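Local atomic coordinates of MmoQ Response regulator (Methylococcus capsulatus, PDB entry 3LJX), a protein that probably makes cyclic di-GMP from two GTP through a GGDEF domain of the whole response regulator, the chain here being mainly its all-helical HDOD part. Residues R100-F104 with Y157-R162; L15-T21 with T45-L49; K112-R116 with A226-D231; K8-C12 with M187-W192; R218-Q222 with E250-C254. All coordinates share one frame; numbering follows the deposited sequence.

Contact 1 (R100-F104 with Y157-R162)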
# COMPACT_ATOMS: atom_id res chain seq x y z
N ARG A 100 -13.21 8.69 -9.97
CA ARG A 100 -14.08 8.46 -11.10
C ARG A 100 -14.75 7.07 -11.16
O ARG A 100 -15.85 6.96 -11.69
CB ARG A 100 -13.34 8.78 -12.40
CG ARG A 100 -13.17 10.28 -12.63
CD ARG A 100 -12.17 10.60 -13.74
NE ARG A 100 -12.21 12.01 -14.11
CZ ARG A 100 -11.61 12.99 -13.42
NH1 ARG A 100 -10.93 12.71 -12.31
NH2 ARG A 100 -11.71 14.25 -13.83
N CYS A 101 -14.11 6.03 -10.61
CA CYS A 101 -14.68 4.68 -10.67
C CYS A 101 -15.90 4.52 -9.75
O CYS A 101 -15.77 4.30 -8.54
CB CYS A 101 -13.64 3.60 -10.36
SG CYS A 101 -14.30 1.91 -10.48
N GLU A 102 -17.08 4.62 -10.35
CA GLU A 102 -18.34 4.67 -9.61
C GLU A 102 -18.48 3.56 -8.56
O GLU A 102 -18.79 3.83 -7.38
CB GLU A 102 -19.52 4.65 -10.60
CG GLU A 102 -20.88 4.85 -9.97
CD GLU A 102 -21.98 5.09 -11.00
OE1 GLU A 102 -21.65 5.44 -12.16
OE2 GLU A 102 -23.17 4.93 -10.65
N ALA A 103 -18.24 2.31 -8.97
CA ALA A 103 -18.45 1.17 -8.08
C ALA A 103 -17.33 0.91 -7.05
O ALA A 103 -17.49 0.09 -6.16
CB ALA A 103 -18.73 -0.10 -8.91
N PHE A 104 -16.21 1.62 -7.17
CA PHE A 104 -15.09 1.43 -6.24
C PHE A 104 -15.27 2.23 -4.95
O PHE A 104 -15.47 3.45 -4.98
CB PHE A 104 -13.76 1.79 -6.89
CG PHE A 104 -12.54 1.38 -6.10
CD1 PHE A 104 -12.20 0.03 -5.95
CD2 PHE A 104 -11.70 2.34 -5.53
CE1 PHE A 104 -11.07 -0.36 -5.24
CE2 PHE A 104 -10.56 1.96 -4.82
CZ PHE A 104 -10.25 0.61 -4.67
N TYR A 157 -13.91 -0.92 -15.02
CA TYR A 157 -13.68 -1.56 -13.74
C TYR A 157 -14.97 -1.58 -12.91
O TYR A 157 -15.19 -2.53 -12.17
CB TYR A 157 -12.53 -0.91 -12.97
CG TYR A 157 -11.94 -1.80 -11.89
CD1 TYR A 157 -11.57 -3.12 -12.16
CD2 TYR A 157 -11.75 -1.32 -10.60
CE1 TYR A 157 -11.03 -3.93 -11.18
CE2 TYR A 157 -11.20 -2.13 -9.60
CZ TYR A 157 -10.84 -3.43 -9.90
OH TYR A 157 -10.30 -4.24 -8.91
N SER A 158 -15.82 -0.57 -13.06
CA SER A 158 -17.16 -0.63 -12.42
C SER A 158 -17.96 -1.84 -12.87
O SER A 158 -18.60 -2.50 -12.06
CB SER A 158 -17.97 0.65 -12.66
OG SER A 158 -17.54 1.69 -11.81
N GLU A 159 -17.92 -2.15 -14.17
CA GLU A 159 -18.52 -3.40 -14.64
C GLU A 159 -17.96 -4.60 -13.88
O GLU A 159 -18.71 -5.40 -13.32
CB GLU A 159 -18.30 -3.60 -16.14
CG GLU A 159 -19.00 -2.59 -17.04
CD GLU A 159 -18.70 -2.85 -18.52
OE1 GLU A 159 -18.31 -4.00 -18.86
OE2 GLU A 159 -18.86 -1.92 -19.34
N CYS A 160 -16.64 -4.75 -13.86
CA CYS A 160 -16.04 -5.89 -13.17
C CYS A 160 -16.48 -5.95 -11.71
O CYS A 160 -16.87 -7.00 -11.21
CB CYS A 160 -14.52 -5.82 -13.25
SG CYS A 160 -13.87 -5.85 -14.93
N LEU A 161 -16.44 -4.81 -11.03
CA LEU A 161 -16.74 -4.77 -9.61
C LEU A 161 -18.19 -5.15 -9.32
O LEU A 161 -18.49 -5.75 -8.29
CB LEU A 161 -16.42 -3.39 -9.03
CG LEU A 161 -14.92 -3.08 -8.92
CD1 LEU A 161 -14.71 -1.70 -8.33
CD2 LEU A 161 -14.20 -4.12 -8.09
N ARG A 162 -19.10 -4.80 -10.22
CA ARG A 162 -20.51 -5.13 -10.01
C ARG A 162 -20.81 -6.61 -10.25
O ARG A 162 -21.71 -7.16 -9.62
CB ARG A 162 -21.41 -4.24 -10.87
CG ARG A 162 -21.37 -2.80 -10.42
CD ARG A 162 -22.12 -1.89 -11.35
NE ARG A 162 -22.25 -0.56 -10.76
CZ ARG A 162 -21.81 0.57 -11.32
NH1 ARG A 162 -21.20 0.54 -12.50
NH2 ARG A 162 -21.98 1.72 -10.69
O HOH W 1 -20.26 3.29 -14.02
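S158 on helix 154-163 takes the backbone N-H of A103 on its hydroxyl, A103 N to S158 OG 3.0 Å and nearly straight at 171°. The donor sits in a type I beta turn, C101 to F104, in the loop that leads into helix 106-125 of the HDOD domain. With OG opposite the carbonyl carbon and next to the backbone N (chi1 -78°), the serine also bonds to P154 O. The tight side is the apolar one, formed by C101, F104, Y157 and L161. Here L161 CD1 meets the F104 ring at its edge, 3.9 Å from CD1 of F104, while C101 SG comes to the edge of the Y157 ring, 4.1 Å from Y157 CD2, a cysteine sulfur-aromatic contact. A150 of helix 144-152 closes on C101, F104 and Y157, and the hydroxyl of Y157 bonds to E173. The outer side is looser. E102 and R162, both exposed, form a long salt bridge, E102 OE2 to R162 NH2 3.4 Å, with carboxylate and guanidinium planes almost perpendicular (88°); a water accepts from R162 NH1 within reach of E102 OE1. Between the two sides, A103 CB rests over the centre of one face of the R162 guanidinium, 4.0 Å from R162 CZ.

Contact 2 (L15-T21 with T45-L49); sequences LPTASRT and TDPAL
D46 OD2 is gripped by two donors: the hydroxyl of T17, with T17 OG1 to D46 OD2 at 2.7 Å, and the backbone N-H of L49, with L49 N to D46 OD2 also at 2.7 Å. They arrive from opposite faces of the carboxylate, each 40° out of its plane. The second is an N-cap bond, since D46 stands just ahead of helix 47-58, whose positive N-terminal end would probably stabilise the carboxylate's charge. CG of D46 lies opposite the backbone N (chi1 179°), which carries the group toward segment 15-21. The other oxygen, D46 OD1, accepts from two waters; one also donates to P16 O and accepts from A48 N, and the other accepts from A18 N, 2.7 Å away. An alanine at this position would remove the carboxylate and would probably leave the T17 hydroxyl, the L49 N-H and both waters without their common acceptor. Around this polar centre the fit is close: A48 CB packs on L15 CB at 3.7 Å, and T21 CG2 lies 3.7 Å from T45 OG1, a hydroxyl bonded to L42 O. The contact thus joins the start of helix 19-29 to that of helix 47-58 within the HDOD domain, with helix 144-152 against L15 and P16, and helix 106-125 against A18 and P47.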
# COMPACT_ATOMS: atom_id res chain seq x y z
N LEU A 15 -2.72 8.75 -9.60
CA LEU A 15 -3.52 8.11 -8.54
C LEU A 15 -4.07 9.18 -7.58
O LEU A 15 -3.34 10.08 -7.15
CB LEU A 15 -2.70 7.06 -7.79
CG LEU A 15 -2.07 5.91 -8.62
CD1 LEU A 15 -1.11 5.10 -7.76
CD2 LEU A 15 -3.13 5.00 -9.25
N PRO A 16 -5.36 9.09 -7.24
CA PRO A 16 -5.96 10.14 -6.40
C PRO A 16 -5.56 10.02 -4.93
O PRO A 16 -5.04 8.99 -4.48
CB PRO A 16 -7.46 9.88 -6.55
CG PRO A 16 -7.53 8.39 -6.77
CD PRO A 16 -6.35 8.06 -7.61
N THR A 17 -5.80 11.11 -4.21
CA THR A 17 -5.66 11.17 -2.77
C THR A 17 -7.01 11.62 -2.21
O THR A 17 -7.74 12.35 -2.89
CB THR A 17 -4.60 12.20 -2.39
OG1 THR A 17 -3.32 11.77 -2.88
CG2 THR A 17 -4.53 12.40 -0.87
N ALA A 18 -7.37 11.19 -1.00
CA ALA A 18 -8.62 11.65 -0.38
C ALA A 18 -8.63 13.17 -0.19
O ALA A 18 -7.62 13.78 0.17
CB ALA A 18 -8.86 10.94 0.97
N SER A 19 -9.78 13.79 -0.44
CA SER A 19 -9.93 15.25 -0.30
C SER A 19 -9.48 15.76 1.06
O SER A 19 -8.70 16.71 1.14
CB SER A 19 -11.37 15.68 -0.56
OG SER A 19 -11.67 15.54 -1.94
N ARG A 20 -9.96 15.12 2.12
CA ARG A 20 -9.62 15.55 3.48
C ARG A 20 -8.12 15.40 3.78
O ARG A 20 -7.50 16.26 4.39
CB ARG A 20 -10.43 14.75 4.51
CG ARG A 20 -10.09 15.11 5.95
CD ARG A 20 -10.75 14.15 6.94
NE ARG A 20 -10.28 12.78 6.77
CZ ARG A 20 -10.67 11.75 7.53
NH1 ARG A 20 -11.54 11.94 8.51
NH2 ARG A 20 -10.18 10.54 7.31
N THR A 21 -7.56 14.28 3.34
CA THR A 21 -6.14 14.02 3.53
C THR A 21 -5.28 15.00 2.70
O THR A 21 -4.29 15.56 3.20
CB THR A 21 -5.83 12.57 3.13
OG1 THR A 21 -6.58 11.68 3.97
CG2 THR A 21 -4.35 12.27 3.27
N THR A 45 0.02 8.55 5.26
CA THR A 45 -1.36 8.07 5.35
C THR A 45 -1.98 7.96 3.95
O THR A 45 -3.09 7.44 3.79
CB THR A 45 -2.27 8.96 6.22
OG1 THR A 45 -2.34 10.28 5.65
CG2 THR A 45 -1.76 9.04 7.65
N ASP A 46 -1.26 8.46 2.94
CA ASP A 46 -1.79 8.45 1.58
C ASP A 46 -0.98 7.56 0.62
O ASP A 46 0.18 7.85 0.33
CB ASP A 46 -1.88 9.86 1.01
CG ASP A 46 -2.41 9.88 -0.41
OD1 ASP A 46 -3.56 9.43 -0.62
OD2 ASP A 46 -1.68 10.33 -1.32
N PRO A 47 -1.60 6.47 0.15
CA PRO A 47 -0.93 5.55 -0.78
C PRO A 47 -0.44 6.24 -2.06
O PRO A 47 0.71 6.01 -2.44
CB PRO A 47 -2.02 4.52 -1.10
CG PRO A 47 -2.96 4.56 0.09
CD PRO A 47 -2.93 5.99 0.58
N ALA A 48 -1.26 7.08 -2.69
CA ALA A 48 -0.84 7.75 -3.94
C ALA A 48 0.45 8.57 -3.75
O ALA A 48 1.46 8.32 -4.42
CB ALA A 48 -1.96 8.63 -4.52
N LEU A 49 0.41 9.54 -2.84
CA LEU A 49 1.55 10.45 -2.68
C LEU A 49 2.79 9.71 -2.18
O LEU A 49 3.92 10.03 -2.56
CB LEU A 49 1.21 11.63 -1.76
CG LEU A 49 2.29 12.71 -1.66
CD1 LEU A 49 2.75 13.24 -3.04
CD2 LEU A 49 1.79 13.84 -0.80
O HOH W 2 -4.11 7.56 -2.24
O HOH W 3 -5.89 9.60 0.60

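Contact 3 (K112-R116 with A226-D231)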
# COMPACT_ATOMS: atom_id res chain seq x y z
N LYS A 112 -8.94 1.04 4.89
CA LYS A 112 -8.33 -0.28 5.06
C LYS A 112 -6.81 -0.24 4.85
O LYS A 112 -6.07 -0.93 5.55
CB LYS A 112 -8.98 -1.26 4.10
CG LYS A 112 -8.37 -2.64 4.09
CD LYS A 112 -9.43 -3.59 3.60
CE LYS A 112 -10.75 -3.24 4.27
NZ LYS A 112 -11.93 -3.50 3.39
N SER A 113 -6.35 0.57 3.90
CA SER A 113 -4.93 0.62 3.58
C SER A 113 -4.11 1.15 4.78
O SER A 113 -3.06 0.59 5.13
CB SER A 113 -4.69 1.47 2.33
OG SER A 113 -5.14 0.78 1.17
N LEU A 114 -4.61 2.20 5.41
CA LEU A 114 -3.97 2.77 6.58
C LEU A 114 -4.02 1.80 7.77
O LEU A 114 -3.01 1.58 8.45
CB LEU A 114 -4.63 4.09 6.95
CG LEU A 114 -4.04 4.77 8.19
CD1 LEU A 114 -2.54 5.03 8.00
CD2 LEU A 114 -4.79 6.08 8.46
N ALA A 115 -5.20 1.23 8.02
CA ALA A 115 -5.38 0.34 9.16
C ALA A 115 -4.41 -0.83 9.03
O ALA A 115 -3.77 -1.23 10.01
CB ALA A 115 -6.84 -0.17 9.24
N ARG A 116 -4.29 -1.36 7.81
CA ARG A 116 -3.35 -2.44 7.55
C ARG A 116 -1.90 -1.99 7.76
O ARG A 116 -1.11 -2.70 8.38
CB ARG A 116 -3.54 -3.02 6.15
CG ARG A 116 -2.73 -4.28 5.90
CD ARG A 116 -2.99 -4.82 4.50
NE ARG A 116 -2.78 -3.77 3.52
CZ ARG A 116 -3.67 -3.41 2.60
NH1 ARG A 116 -4.83 -4.04 2.51
NH2 ARG A 116 -3.38 -2.41 1.78
N ALA A 226 -1.75 -8.99 9.31
CA ALA A 226 -2.17 -7.60 9.24
C ALA A 226 -3.42 -7.48 8.37
O ALA A 226 -4.34 -6.72 8.67
CB ALA A 226 -1.06 -6.72 8.67
N GLN A 227 -3.44 -8.24 7.28
CA GLN A 227 -4.57 -8.19 6.35
C GLN A 227 -5.84 -8.73 7.00
O GLN A 227 -6.90 -8.08 6.96
CB GLN A 227 -4.26 -8.97 5.07
CG GLN A 227 -5.43 -9.05 4.11
CD GLN A 227 -5.80 -7.69 3.51
OE1 GLN A 227 -4.92 -6.91 3.12
NE2 GLN A 227 -7.09 -7.41 3.42
N HIS A 228 -5.75 -9.92 7.60
CA HIS A 228 -6.94 -10.57 8.17
C HIS A 228 -7.46 -9.82 9.39
O HIS A 228 -8.66 -9.67 9.56
CB HIS A 228 -6.67 -12.04 8.52
CG HIS A 228 -6.55 -12.93 7.32
ND1 HIS A 228 -5.49 -12.87 6.45
CD2 HIS A 228 -7.37 -13.91 6.86
CE1 HIS A 228 -5.65 -13.77 5.50
NE2 HIS A 228 -6.79 -14.42 5.72
N ILE A 229 -6.55 -9.35 10.22
CA ILE A 229 -6.92 -8.54 11.37
C ILE A 229 -7.64 -7.27 10.94
O ILE A 229 -8.59 -6.85 11.57
CB ILE A 229 -5.68 -8.15 12.18
CG1 ILE A 229 -5.43 -9.16 13.28
CG2 ILE A 229 -5.82 -6.75 12.76
CD1 ILE A 229 -3.99 -9.13 13.78
N ALA A 230 -7.15 -6.65 9.86
CA ALA A 230 -7.73 -5.40 9.38
C ALA A 230 -9.12 -5.69 8.79
O ALA A 230 -10.07 -4.94 9.00
CB ALA A 230 -6.79 -4.72 8.34
N ASP A 231 -9.24 -6.81 8.09
CA ASP A 231 -10.52 -7.18 7.53
C ASP A 231 -11.51 -7.47 8.65
O ASP A 231 -12.70 -7.21 8.51
CB ASP A 231 -10.38 -8.40 6.62
CG ASP A 231 -9.92 -8.02 5.22
OD1 ASP A 231 -10.06 -6.83 4.85
OD2 ASP A 231 -9.43 -8.91 4.48
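R116 on helix 106-125 donates from NH1 to the amide oxygen of Q227 on helix 214-233, R116 NH1 to Q227 OE1 2.9 Å; a bend at chi3 (53°) turns the guanidinium that way. The hydrogen approaches a lone pair in the carbonyl plane, but the bond is bent, with an N-H...O angle of 137° and the oxygen tilted out of the guanidinium plane. Beside it the aliphatic part of the arginine packs on the partner helix: R116 CG lies 4.1 Å from A226 CB, and R116 CB 4.3 Å from A230 CB. K112, one turn before R116, lays its CD 3.5 Å from D231 OD1. A second shell holds both polar groups in place. Q227 NE2 donates to D231 OD2 at 3.0 Å, which fixes the turn of the amide and presents OE1 to R116. The guanidinium is also held by a hydrogen bond from NE to G139 O and a salt bridge from NH2 to D143. A leucine in place of R116 would probably leave Q227 OE1 without its donor and D143 without its countercharge. The contact packs helix 214-233 against helix 106-125 of the HDOD domain, the short segments crossing at 125° with axes 9.3 Å apart. The K112 ammonium and D231 carboxylate stand beyond salt-bridge range, 4.1 Å from NZ to OD1, so their attraction is probably modest and the directional hold falls to the chain D143-R116-Q227-D231.

Contact 4 (K8-C12 with M187-W192); sequences KPMLC and MLLTDW
M10, a selenomethionine, reaches from the N-terminal loop across the end of helix 181-191. From CB the chain leaves with CG opposite the backbone N (chi1 174°) and bends at the next two torsions, which brings its end to the helix. SE meets L188 CD1 at 3.7 Å and passes beside D191, whose carboxylate side chain it crosses at about a right angle. CE ends at the edge of the W192 indole, near its plane and close to NE1, making a Met-aromatic contact; because the side chain is poorly ordered, its shortest separations are uncertain. W192 NE1 is buried here with no hydrogen-bond partner in the model. C12 approaches the same indole obliquely, its SG 3.7 Å from W192 CZ2, and L11 O lies at the ring edge, 3.8 Å from that carbon. At the other end M187, also selenomethionine and poorly ordered, touches P9 CD with its CE at 3.7 Å. No hydrogen bond crosses the contact. The loop before helix 19-29 is thus laid on helix 181-191 of the HDOD domain mainly by apolar, Met-aromatic and cysteine sulfur-aromatic contacts, with helix 47-58 meeting M10, C12 and W192 through R55, and helix 144-152 packing on L11 and L188.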
# COMPACT_ATOMS: atom_id res chain seq x y z
N LYS A 8 3.25 -3.00 -20.28
CA LYS A 8 3.74 -2.67 -18.95
C LYS A 8 2.91 -1.56 -18.29
O LYS A 8 3.34 -0.40 -18.22
CB LYS A 8 5.22 -2.31 -18.99
CG LYS A 8 5.82 -2.18 -17.61
CD LYS A 8 7.25 -1.69 -17.63
CE LYS A 8 7.78 -1.58 -16.20
NZ LYS A 8 9.23 -1.23 -16.14
N PRO A 9 1.70 -1.91 -17.84
CA PRO A 9 0.77 -0.97 -17.20
C PRO A 9 1.43 -0.27 -16.02
O PRO A 9 2.08 -0.91 -15.21
CB PRO A 9 -0.36 -1.87 -16.69
CG PRO A 9 -0.25 -3.13 -17.51
CD PRO A 9 1.19 -3.30 -17.85
N MSE A 10 1.25 1.04 -15.92
CA MSE A 10 1.95 1.80 -14.91
C MSE A 10 1.25 3.14 -14.65
O MSE A 10 1.29 4.03 -15.50
CB MSE A 10 3.38 2.01 -15.38
CG MSE A 10 4.20 2.90 -14.52
SE MSE A 10 4.57 2.14 -12.78
CE MSE A 10 4.59 3.83 -11.85
N LEU A 11 0.61 3.28 -13.49
CA LEU A 11 0.06 4.57 -13.06
C LEU A 11 0.75 5.00 -11.79
O LEU A 11 1.02 4.19 -10.90
CB LEU A 11 -1.46 4.50 -12.80
CG LEU A 11 -2.40 4.41 -14.00
CD1 LEU A 11 -2.32 3.01 -14.62
CD2 LEU A 11 -3.83 4.75 -13.61
N CYS A 12 1.04 6.29 -11.67
CA CYS A 12 1.56 6.77 -10.40
C CYS A 12 1.12 8.22 -10.15
O CYS A 12 0.40 8.49 -9.20
CB CYS A 12 3.08 6.60 -10.32
SG CYS A 12 3.75 6.92 -8.67
N MSE A 187 3.82 -5.18 -9.68
CA MSE A 187 4.55 -4.48 -10.74
C MSE A 187 4.78 -3.04 -10.33
O MSE A 187 5.86 -2.50 -10.56
CB MSE A 187 3.81 -4.53 -12.07
CG MSE A 187 3.65 -5.94 -12.64
SE MSE A 187 2.50 -5.90 -14.22
CE MSE A 187 3.53 -4.66 -15.32
N LEU A 188 3.77 -2.42 -9.73
CA LEU A 188 3.90 -1.04 -9.24
C LEU A 188 5.01 -0.98 -8.18
O LEU A 188 5.94 -0.16 -8.27
CB LEU A 188 2.56 -0.57 -8.67
CG LEU A 188 1.71 0.41 -9.50
CD1 LEU A 188 1.91 0.22 -11.00
CD2 LEU A 188 0.23 0.34 -9.14
N LEU A 189 4.93 -1.88 -7.20
CA LEU A 189 5.88 -1.87 -6.09
C LEU A 189 7.29 -2.12 -6.62
O LEU A 189 8.27 -1.53 -6.14
CB LEU A 189 5.52 -2.93 -5.03
CG LEU A 189 4.23 -2.72 -4.24
CD1 LEU A 189 4.00 -3.88 -3.26
CD2 LEU A 189 4.24 -1.39 -3.50
N THR A 190 7.39 -2.98 -7.62
CA THR A 190 8.67 -3.22 -8.24
C THR A 190 9.17 -1.96 -8.96
O THR A 190 10.34 -1.58 -8.80
CB THR A 190 8.59 -4.39 -9.21
OG1 THR A 190 8.34 -5.58 -8.47
CG2 THR A 190 9.88 -4.53 -10.01
N ASP A 191 8.30 -1.29 -9.72
CA ASP A 191 8.70 -0.04 -10.36
C ASP A 191 9.13 1.00 -9.34
O ASP A 191 10.01 1.80 -9.62
CB ASP A 191 7.59 0.56 -11.25
CG ASP A 191 8.13 1.67 -12.19
OD1 ASP A 191 9.03 1.37 -13.02
OD2 ASP A 191 7.66 2.84 -12.11
N TRP A 192 8.51 1.00 -8.15
CA TRP A 192 8.77 2.05 -7.17
C TRP A 192 9.99 1.78 -6.29
O TRP A 192 10.31 2.57 -5.39
CB TRP A 192 7.53 2.32 -6.31
CG TRP A 192 6.37 2.73 -7.12
CD1 TRP A 192 6.37 3.08 -8.45
CD2 TRP A 192 5.01 2.83 -6.68
NE1 TRP A 192 5.09 3.40 -8.86
CE2 TRP A 192 4.24 3.25 -7.79
CE3 TRP A 192 4.37 2.61 -5.46
CZ2 TRP A 192 2.87 3.46 -7.71
CZ3 TRP A 192 3.01 2.81 -5.38
CH2 TRP A 192 2.27 3.23 -6.50

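Contact 5 (R218-Q222 with E250-C254)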
# COMPACT_ATOMS: atom_id res chain seq x y z
N ARG A 218 8.09 -15.89 7.26
CA ARG A 218 7.68 -15.24 8.51
C ARG A 218 7.07 -13.87 8.22
O ARG A 218 6.04 -13.49 8.79
CB ARG A 218 8.84 -15.13 9.49
CG ARG A 218 8.41 -14.73 10.88
CD ARG A 218 9.62 -14.60 11.79
NE ARG A 218 9.74 -15.75 12.67
CZ ARG A 218 9.44 -15.71 13.96
NH1 ARG A 218 9.02 -14.58 14.51
NH2 ARG A 218 9.56 -16.81 14.70
N PHE A 219 7.70 -13.13 7.32
CA PHE A 219 7.17 -11.83 6.94
C PHE A 219 5.82 -12.03 6.25
O PHE A 219 4.87 -11.28 6.52
CB PHE A 219 8.18 -11.09 6.05
CG PHE A 219 7.80 -9.67 5.75
CD1 PHE A 219 7.14 -8.89 6.68
CD2 PHE A 219 8.14 -9.10 4.53
CE1 PHE A 219 6.80 -7.57 6.40
CE2 PHE A 219 7.81 -7.78 4.24
CZ PHE A 219 7.14 -7.01 5.18
N ALA A 220 5.71 -13.04 5.39
CA ALA A 220 4.44 -13.33 4.75
C ALA A 220 3.33 -13.57 5.79
O ALA A 220 2.22 -13.05 5.67
CB ALA A 220 4.56 -14.54 3.79
N ARG A 221 3.63 -14.37 6.81
CA ARG A 221 2.63 -14.63 7.85
C ARG A 221 2.28 -13.34 8.60
O ARG A 221 1.14 -13.15 9.02
CB ARG A 221 3.11 -15.72 8.81
CG ARG A 221 2.98 -17.14 8.24
CD ARG A 221 3.40 -18.23 9.24
NE ARG A 221 4.86 -18.32 9.35
CZ ARG A 221 5.62 -18.97 8.48
NH1 ARG A 221 5.08 -19.59 7.44
NH2 ARG A 221 6.94 -18.99 8.64
N GLN A 222 3.25 -12.43 8.72
CA GLN A 222 2.98 -11.15 9.38
C GLN A 222 2.07 -10.27 8.54
O GLN A 222 1.19 -9.57 9.07
CB GLN A 222 4.27 -10.42 9.69
CG GLN A 222 5.14 -11.09 10.77
CD GLN A 222 6.53 -10.45 10.85
OE1 GLN A 222 7.09 -10.04 9.82
NE2 GLN A 222 7.09 -10.37 12.06
N GLU A 250 -0.75 -19.34 12.80
CA GLU A 250 0.29 -18.62 12.08
C GLU A 250 0.74 -17.42 12.92
O GLU A 250 1.93 -17.14 13.03
CB GLU A 250 -0.19 -18.21 10.68
CG GLU A 250 -0.41 -19.41 9.74
CD GLU A 250 -1.00 -19.04 8.38
OE1 GLU A 250 -1.59 -17.94 8.25
OE2 GLU A 250 -0.88 -19.84 7.44
N ALA A 251 -0.23 -16.74 13.54
CA ALA A 251 0.07 -15.69 14.51
C ALA A 251 1.02 -16.19 15.58
O ALA A 251 2.07 -15.59 15.82
CB ALA A 251 -1.22 -15.18 15.15
N ARG A 252 0.68 -17.31 16.22
CA ARG A 252 1.55 -17.87 17.25
C ARG A 252 2.93 -18.14 16.67
O ARG A 252 3.94 -17.96 17.34
CB ARG A 252 0.97 -19.17 17.85
CG ARG A 252 -0.47 -19.07 18.34
CD ARG A 252 -0.60 -18.67 19.81
NE ARG A 252 -1.99 -18.76 20.26
CZ ARG A 252 -2.48 -19.73 21.04
NH1 ARG A 252 -1.68 -20.70 21.50
NH2 ARG A 252 -3.76 -19.72 21.38
N ARG A 253 2.98 -18.56 15.41
CA ARG A 253 4.25 -18.98 14.81
C ARG A 253 5.21 -17.80 14.53
O ARG A 253 6.44 -17.99 14.56
CB ARG A 253 4.01 -19.86 13.58
CG ARG A 253 5.23 -20.57 13.06
CD ARG A 253 4.89 -21.33 11.80
NE ARG A 253 6.07 -21.68 11.02
CZ ARG A 253 6.01 -22.17 9.79
NH1 ARG A 253 4.82 -22.37 9.21
NH2 ARG A 253 7.12 -22.47 9.12
N CYS A 254 4.68 -16.60 14.28
CA CYS A 254 5.51 -15.39 14.30
C CYS A 254 5.80 -14.93 15.74
O CYS A 254 6.72 -14.15 15.96
CB CYS A 254 4.90 -14.18 13.58
SG CYS A 254 3.56 -14.40 12.43
O HOH W 4 7.56 -17.89 11.38
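R221 and R253 stack guanidinium on guanidinium, their centres 3.5 Å apart and planes 11° from parallel, although both groups are positively charged. Backbone carbonyls around the pair probably offset part of the repulsion: R221 NH1 donates to I210 O and D212 O, and R253 NH2 to R211 O, so one loop holds both arginines. A water in the plane of the R221 guanidinium accepts from R221 NH2 at 3.0 Å. R253 reaches the stack with an extended chain, its CG opposite the backbone N (chi1 -168°), whereas R221 bends at chi3 to lay its group flat. Two helices pack here at a steep angle, nearer antiparallel than parallel: helix 214-233 and helix 245-254, the last in the modelled chain, cross at -129° over these short segments, with axes 9.4 Å apart. Hydrogen bonding directly across is slight, a single weak bond from R218 NH1 to C254 O at 2.8 Å; the backbone of R253 and C254 lies over one face of that guanidinium. Van der Waals contacts lie between the helices. C254 SG sits 3.9 Å from R221 CB and 4.0 Å from Q222 CG, and R221 CD packs 3.9 Å from E250 CB as the two side chains cross at about a right angle. The polar ends of both neighbours turn to other parts of the chain, E250 OE2 to I210 N and Q222 OE1 to T129 OG1.

Overall arrangement
Contacts 2 and 5 are both buried, about 11 and 19 Å from the chain's centre, while contacts 1, 3 and 4 are partly buried. Contact 4 depends on apolar and sulfur- or selenium-aromatic contacts without a hydrogen bond. It touches contact 2 where L15 meets W192. Contact 2 also touches contact 3, through T45 with L114 and P47 with S113, so the three form a continuous series. Contacts 3 and 5 share helix 214-233; the first ties it to helix 106-125 by an arginine-glutamine bond, the second to helix 245-254 by stacked arginines. Contact 1 touches none of the others, its centre about 19 Å from that of contact 2 and 34 Å from that of contact 5, and shades from a packed interior to an exposed salt bridge.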